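Putative trimethylamine methyltransferase (Rhizobium meliloti, PDB 4YYC) probably acts as a methyltransferase of the trimethylamine methyltransferase (MttB) type. Local coordinates at residues A[209-212]-A[216-219]; A[259-264]-A[305-310]. All blocks are in the same frame, centred on the assembly; numbering follows the deposited sequence.

Interaction 1: residues A[209-212]-A[216-219]; sequences MGSV and ERAE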
HETATM    1  N   MSE A 209      -7.141 -23.753  12.118  1.00 15.32           N
HETATM    2  CA  MSE A 209      -6.338 -24.577  11.217  1.00 15.51           C
HETATM    3  C   MSE A 209      -5.820 -25.779  11.951  1.00 15.74           C
HETATM    4  O   MSE A 209      -5.662 -25.778  13.176  1.00 16.58           O
HETATM    5  CB  MSE A 209      -5.144 -23.756  10.691  1.00 15.34           C
HETATM    6  CG  MSE A 209      -5.569 -22.547   9.874  1.00 15.47           C
HETATM    7 SE   MSE A 209      -4.012 -21.471   9.377  1.00 16.19          SE
HETATM    8  CE  MSE A 209      -3.383 -22.583   7.917  1.00 16.22           C
ATOM      9  N   GLY A 210      -5.497 -26.821  11.202  1.00 15.73           N
ATOM     10  CA  GLY A 210      -5.057 -28.073  11.769  1.00 15.85           C
ATOM     11  C   GLY A 210      -3.579 -28.292  11.784  1.00 16.03           C
ATOM     12  O   GLY A 210      -2.793 -27.513  11.251  1.00 15.66           O
ATOM     13  N   SER A 211      -3.169 -29.379  12.450  1.00 16.05           N
ATOM     14  CA  SER A 211      -1.742 -29.699  12.541  1.00 16.40           C
ATOM     15  C   SER A 211      -1.320 -30.417  11.263  1.00 16.41           C
ATOM     16  O   SER A 211      -2.078 -31.276  10.751  1.00 16.53           O
ATOM     17  CB  SER A 211      -1.461 -30.608  13.725  1.00 17.31           C
ATOM     18  OG  SER A 211      -0.082 -30.984  13.764  1.00 18.18           O
ATOM     19  N   VAL A 212      -0.116 -30.102  10.788  1.00 16.20           N
ATOM     20  CA  VAL A 212       0.430 -30.712   9.575  1.00 16.59           C
ATOM     21  C   VAL A 212       1.800 -31.294   9.766  1.00 17.36           C
ATOM     22  O   VAL A 212       2.418 -31.746   8.818  1.00 18.25           O
ATOM     23  CB  VAL A 212       0.381 -29.757   8.359  1.00 16.16           C
ATOM     24  CG1 VAL A 212      -1.055 -29.444   7.992  1.00 16.15           C
ATOM     25  CG2 VAL A 212       1.167 -28.512   8.622  1.00 16.18           C
ATOM     26  N   GLU A 216      -0.109 -38.531  11.761  1.00 21.53           N
ATOM     27  CA  GLU A 216      -0.859 -38.893  12.953  1.00 22.88           C
ATOM     28  C   GLU A 216      -1.426 -37.668  13.696  1.00 21.11           C
ATOM     29  O   GLU A 216      -2.455 -37.762  14.371  1.00 20.38           O
ATOM     30  CB  GLU A 216      -0.013 -39.789  13.882  1.00 25.42           C
ATOM     31  CG  GLU A 216       1.268 -39.150  14.387  1.00 27.62           C
ATOM     32  CD  GLU A 216       2.541 -39.440  13.550  1.00 30.32           C
ATOM     33  OE1 GLU A 216       2.476 -39.730  12.300  1.00 29.46           O
ATOM     34  OE2 GLU A 216       3.648 -39.385  14.207  1.00 34.20           O
ATOM     35  N   ARG A 217      -0.744 -36.535  13.549  1.00 19.84           N
ATOM     36  CA  ARG A 217      -1.196 -35.270  14.145  1.00 18.92           C
ATOM     37  C   ARG A 217      -2.347 -34.675  13.384  1.00 18.61           C
ATOM     38  O   ARG A 217      -3.264 -34.101  13.986  1.00 18.64           O
ATOM     39  CB  ARG A 217      -0.034 -34.286  14.292  1.00 18.55           C
ATOM     40  CG  ARG A 217       1.078 -34.859  15.134  1.00 18.95           C
ATOM     41  CD  ARG A 217       2.313 -34.035  15.200  1.00 19.09           C
ATOM     42  NE  ARG A 217       3.384 -34.829  15.774  1.00 19.73           N
ATOM     43  CZ  ARG A 217       4.686 -34.604  15.608  1.00 20.43           C
ATOM     44  NH1 ARG A 217       5.157 -33.554  14.938  1.00 20.66           N
ATOM     45  NH2 ARG A 217       5.529 -35.450  16.171  1.00 21.68           N
ATOM     46  N   ALA A 218      -2.343 -34.859  12.066  1.00 18.05           N
ATOM     47  CA  ALA A 218      -3.511 -34.523  11.269  1.00 18.04           C
ATOM     48  C   ALA A 218      -4.670 -35.427  11.661  1.00 18.48           C
ATOM     49  O   ALA A 218      -5.807 -34.959  11.773  1.00 18.27           O
ATOM     50  CB  ALA A 218      -3.176 -34.602   9.784  1.00 17.85           C
ATOM     51  N   GLU A 219      -4.421 -36.729  11.869  1.00 19.24           N
ATOM     52  CA  GLU A 219      -5.487 -37.621  12.320  0.50 20.04           C
ATOM     53  C   GLU A 219      -6.036 -37.171  13.672  1.00 19.72           C
ATOM     54  O   GLU A 219      -7.258 -37.139  13.886  1.00 19.45           O
ATOM     55  CB  GLU A 219      -4.979 -39.072  12.359  0.50 21.24           C
ATOM     56  CG  GLU A 219      -4.762 -39.626  10.960  0.50 22.34           C
ATOM     57  CD  GLU A 219      -4.034 -40.948  10.939  0.50 23.90           C
ATOM     58  OE1 GLU A 219      -3.489 -41.352  11.978  0.50 25.09           O
ATOM     59  OE2 GLU A 219      -4.048 -41.602   9.871  0.50 25.73           O
TER

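Interaction 2: residues A[259-264]-A[305-310]; sequences AAKVYA and QLIRKG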
ATOM      1  N   ALA A 259       0.024 -35.327   5.428  1.00 18.59           N
ATOM      2  CA  ALA A 259      -1.039 -34.496   5.980  1.00 18.46           C
ATOM      3  C   ALA A 259      -2.141 -34.233   4.940  1.00 18.33           C
ATOM      4  O   ALA A 259      -3.321 -34.300   5.278  1.00 18.61           O
ATOM      5  CB  ALA A 259      -0.497 -33.182   6.495  1.00 18.35           C
ATOM      6  N   ALA A 260      -1.746 -33.978   3.698  1.00 18.18           N
ATOM      7  CA  ALA A 260      -2.713 -33.736   2.626  1.00 18.62           C
ATOM      8  C   ALA A 260      -3.638 -34.918   2.453  1.00 18.60           C
ATOM      9  O   ALA A 260      -4.859 -34.747   2.315  1.00 18.74           O
ATOM     10  CB  ALA A 260      -2.006 -33.416   1.312  1.00 18.57           C
ATOM     11  N   LYS A 261      -3.069 -36.134   2.504  1.00 19.01           N
ATOM     12  CA  LYS A 261      -3.901 -37.338   2.349  1.00 20.00           C
ATOM     13  C   LYS A 261      -4.951 -37.459   3.487  1.00 20.27           C
ATOM     14  O   LYS A 261      -6.138 -37.783   3.226  1.00 21.92           O
ATOM     15  CB  LYS A 261      -3.043 -38.608   2.245  1.00 20.63           C
ATOM     16  CG  LYS A 261      -2.224 -38.636   0.977  1.00 21.24           C
ATOM     17  CD  LYS A 261      -1.435 -39.905   0.715  1.00 22.65           C
ATOM     18  CE  LYS A 261      -0.394 -40.208   1.738  1.00 23.64           C
ATOM     19  NZ  LYS A 261       0.331 -41.461   1.342  1.00 24.93           N
ATOM     20  N   VAL A 262      -4.547 -37.164   4.720  1.00 19.30           N
ATOM     21  CA  VAL A 262      -5.506 -37.234   5.814  1.00 18.91           C
ATOM     22  C   VAL A 262      -6.627 -36.227   5.635  1.00 18.40           C
ATOM     23  O   VAL A 262      -7.795 -36.561   5.678  1.00 18.69           O
ATOM     24  CB  VAL A 262      -4.821 -37.000   7.181  1.00 18.72           C
ATOM     25  CG1 VAL A 262      -5.838 -36.866   8.319  1.00 19.01           C
ATOM     26  CG2 VAL A 262      -3.766 -38.068   7.460  1.00 19.16           C
ATOM     27  N   TYR A 263      -6.263 -34.958   5.465  1.00 17.69           N
ATOM     28  CA  TYR A 263      -7.270 -33.937   5.364  1.00 17.54           C
ATOM     29  C   TYR A 263      -8.184 -34.082   4.160  1.00 18.04           C
ATOM     30  O   TYR A 263      -9.420 -33.970   4.312  1.00 18.23           O
ATOM     31  CB  TYR A 263      -6.614 -32.561   5.411  1.00 16.89           C
ATOM     32  CG  TYR A 263      -6.075 -32.254   6.811  1.00 16.53           C
ATOM     33  CD1 TYR A 263      -6.922 -32.303   7.902  1.00 16.85           C
ATOM     34  CD2 TYR A 263      -4.742 -31.930   7.040  1.00 16.12           C
ATOM     35  CE1 TYR A 263      -6.481 -31.999   9.178  1.00 16.55           C
ATOM     36  CE2 TYR A 263      -4.304 -31.651   8.329  1.00 16.12           C
ATOM     37  CZ  TYR A 263      -5.181 -31.681   9.369  1.00 16.29           C
ATOM     38  OH  TYR A 263      -4.719 -31.388  10.628  1.00 16.44           O
ATOM     39  N   ALA A 264      -7.620 -34.417   2.992  1.00 18.16           N
ATOM     40  CA  ALA A 264      -8.467 -34.633   1.815  1.00 19.07           C
ATOM     41  C   ALA A 264      -9.426 -35.804   1.999  1.00 20.29           C
ATOM     42  O   ALA A 264     -10.531 -35.745   1.499  1.00 22.15           O
ATOM     43  CB  ALA A 264      -7.628 -34.780   0.559  1.00 18.83           C
ATOM     44  N   GLN A 305      -7.445 -34.198  -5.320  1.00 18.62           N
ATOM     45  CA  GLN A 305      -8.633 -34.739  -5.978  1.00 19.45           C
ATOM     46  C   GLN A 305      -8.451 -36.213  -6.274  1.00 20.19           C
ATOM     47  O   GLN A 305      -9.439 -36.934  -6.405  1.00 20.41           O
ATOM     48  CB  GLN A 305      -8.979 -33.954  -7.261  1.00 19.63           C
ATOM     49  CG  GLN A 305      -9.147 -32.445  -7.076  1.00 19.31           C
ATOM     50  CD  GLN A 305     -10.210 -32.133  -6.076  1.00 19.57           C
ATOM     51  OE1 GLN A 305     -11.419 -32.384  -6.340  1.00 20.44           O
ATOM     52  NE2 GLN A 305      -9.812 -31.622  -4.903  1.00 19.30           N
ATOM     53  N   LEU A 306      -7.195 -36.661  -6.380  1.00 20.25           N
ATOM     54  CA  LEU A 306      -6.913 -38.094  -6.494  1.00 21.20           C
ATOM     55  C   LEU A 306      -7.222 -38.851  -5.224  1.00 21.61           C
ATOM     56  O   LEU A 306      -7.522 -40.071  -5.260  1.00 22.90           O
ATOM     57  CB  LEU A 306      -5.490 -38.360  -6.973  1.00 21.66           C
ATOM     58  CG  LEU A 306      -5.114 -37.820  -8.355  1.00 21.93           C
ATOM     59  CD1 LEU A 306      -3.655 -38.121  -8.594  1.00 22.33           C
ATOM     60  CD2 LEU A 306      -5.968 -38.397  -9.438  1.00 22.88           C
ATOM     61  N   ILE A 307      -7.096 -38.179  -4.093  1.00 21.26           N
ATOM     62  CA  ILE A 307      -7.482 -38.745  -2.807  1.00 21.71           C
ATOM     63  C   ILE A 307      -8.994 -38.712  -2.654  1.00 22.76           C
ATOM     64  O   ILE A 307      -9.558 -39.758  -2.344  1.00 23.87           O
ATOM     65  CB  ILE A 307      -6.786 -38.028  -1.645  1.00 21.17           C
ATOM     66  CG1 ILE A 307      -5.258 -38.222  -1.744  1.00 21.29           C
ATOM     67  CG2 ILE A 307      -7.344 -38.482  -0.290  1.00 20.78           C
ATOM     68  CD1 ILE A 307      -4.761 -39.615  -1.404  1.00 22.16           C
ATOM     69  N   ARG A 308      -9.646 -37.558  -2.846  1.00 22.00           N
ATOM     70  CA  ARG A 308     -11.117 -37.466  -2.834  0.50 22.68           C
ATOM     71  C   ARG A 308     -11.586 -36.374  -3.761  1.00 22.95           C
ATOM     72  O   ARG A 308     -11.240 -35.188  -3.596  1.00 22.37           O
ATOM     73  CB  ARG A 308     -11.646 -37.175  -1.445  0.50 22.48           C
ATOM     74  CG  ARG A 308     -11.656 -38.356  -0.521  0.50 22.70           C
ATOM     75  CD  ARG A 308     -12.337 -39.587  -1.084  0.50 23.40           C
ATOM     76  NE  ARG A 308     -12.281 -40.628  -0.080  0.50 23.34           N
ATOM     77  CZ  ARG A 308     -11.343 -41.558   0.036  0.50 23.60           C
ATOM     78  NH1 ARG A 308     -10.333 -41.629  -0.804  0.50 23.61           N
ATOM     79  NH2 ARG A 308     -11.452 -42.454   0.996  0.50 23.64           N
ATOM     80  N   LYS A 309     -12.358 -36.744  -4.773  1.00 23.37           N
ATOM     81  CA  LYS A 309     -12.963 -35.770  -5.655  1.00 23.97           C
ATOM     82  C   LYS A 309     -13.813 -34.833  -4.819  1.00 23.39           C
ATOM     83  O   LYS A 309     -14.586 -35.277  -3.962  1.00 24.50           O
ATOM     84  CB  LYS A 309     -13.828 -36.473  -6.698  1.00 25.59           C
ATOM     85  CG  LYS A 309     -13.027 -37.133  -7.796  1.00 27.29           C
ATOM     86  CD  LYS A 309     -13.906 -37.926  -8.754  1.00 29.83           C
ATOM     87  CE  LYS A 309     -13.020 -38.702  -9.722  1.00 31.45           C
ATOM     88  NZ  LYS A 309     -13.820 -39.306 -10.807  1.00 34.71           N
ATOM     89  N   GLY A 310     -13.624 -33.530  -5.033  1.00 22.15           N
ATOM     90  CA  GLY A 310     -14.344 -32.543  -4.295  1.00 21.96           C
ATOM     91  C   GLY A 310     -13.683 -32.090  -3.022  1.00 21.43           C
ATOM     92  O   GLY A 310     -14.164 -31.144  -2.394  1.00 21.02           O
TER

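Interaction 1: residues A[209-212]-A[216-219]
Ser211, in the loop that leaves strand 208-209, brings its CA to 5.3 Å from the CA of Ala218 in the first turn of helix 215-229, so the chain turns back on its own next helix within a few residues. The contact is small, and Ser211 and Arg217 carry most of it. The serine hydroxyl lies anti to its own nitrogen (chi1 176°), which brings OG of Ser211 to 3.3 Å from CB of Arg217. This is a polar oxygen set close against a methylene. Farther out, CD of Arg217 comes to 4.1 Å from the same OG as the extended arginine chain runs on past the serine. The guanidinium itself reaches beyond the serine: NH1 hydrogen-bonds to OG1 of Thr213, which in turn makes a weak hydrogen bond with OG of Ser211. In this way Thr213 spans the two side chains, holding by polar contacts two groups that meet through oxygen and carbon.

Ala218 meets the loop at the serine carbonyl. O of Ser211 takes its hydrogen bond from OH of Tyr263; secondary to this, it lies 3.6 Å from CA of Ala218, a CA-H...O contact bent to 122° at the hydrogen and weak, and CB of Ala218 is also 3.6 Å from this oxygen. Thr221 also supports the loop backbone: its hydroxyl accepts from N of Ser211 and donates to O of Arg217, so a side chain of the helix itself ties the loop to the helix's first turn.

The whole is an example of a beta-to-alpha connection packed on the start of its helix. His193 of helix 192-202 touches both Ser211 and Arg217, while Val262 and Tyr263 of helix 254-265 pack on Ala218, and Asn242 of strand 240-245 makes a weak hydrogen bond to N of Gly210.

Interaction 2: residues A[259-264]-A[305-310]
Lys261 opens the contact by laying its aliphatic part across the end of Ile307, the two side chains crossing at about a right angle. CG of Lys261 lies 3.6 Å from CD1 of Ile307, and CD follows at 4.0 Å from the same methyl. A bend at chi3 (-62°) then helps take the amine away to salt bridges with Glu82 and Asp80, leaving only methylenes on the isoleucine. The carbonyl O of Lys261 is 3.8 Å from CG2 of Ile307.

One turn on, Ala264 points its methyl at the other helix, with CB 3.8 Å from CG2 of Ile307; its carbonyl O sits 3.5 Å from CB of Arg308, where the chain leaves helix 286-307. Beyond this point the turn is braced from within, Gly310 N donating to OE1 of Gln305 over 2.8 Å.

With an alanine at Ile307, CD1 and CG2 go, which would probably leave the lysine methylenes without their partner and thin the contact to the Ala264 methyl, opening a gap between the helices. Leu86 of helix 81-90 also touches Ile307. The contact is mostly aliphatic, with two carbonyl oxygens against side-chain carbons, and no directed bond joins the two segments, so it rests on fit of shape.

From the N terminus, interaction 1 comes first, closing a very short loop between the end of strand 208-209 and helix 215-229. The chain then passes through strand 240-245 into helix 254-265, where interaction 2 opens, and continues through strand 269-277 to the end of helix 286-307, where it closes. The two loops follow in series, neither nesting nor crossing. Interaction 1 fastens a strand-to-helix loop to its own helix, and interaction 2 joins helix 254-265 to the end of helix 286-307, within a repeating strand-helix pattern consistent with the family's TIM-barrel architecture. Helix 254-265 is shared ground: OH of Tyr263 reaches O of Ser211 at 2.6 Å, while Lys261 and Ala264 serve interaction 2.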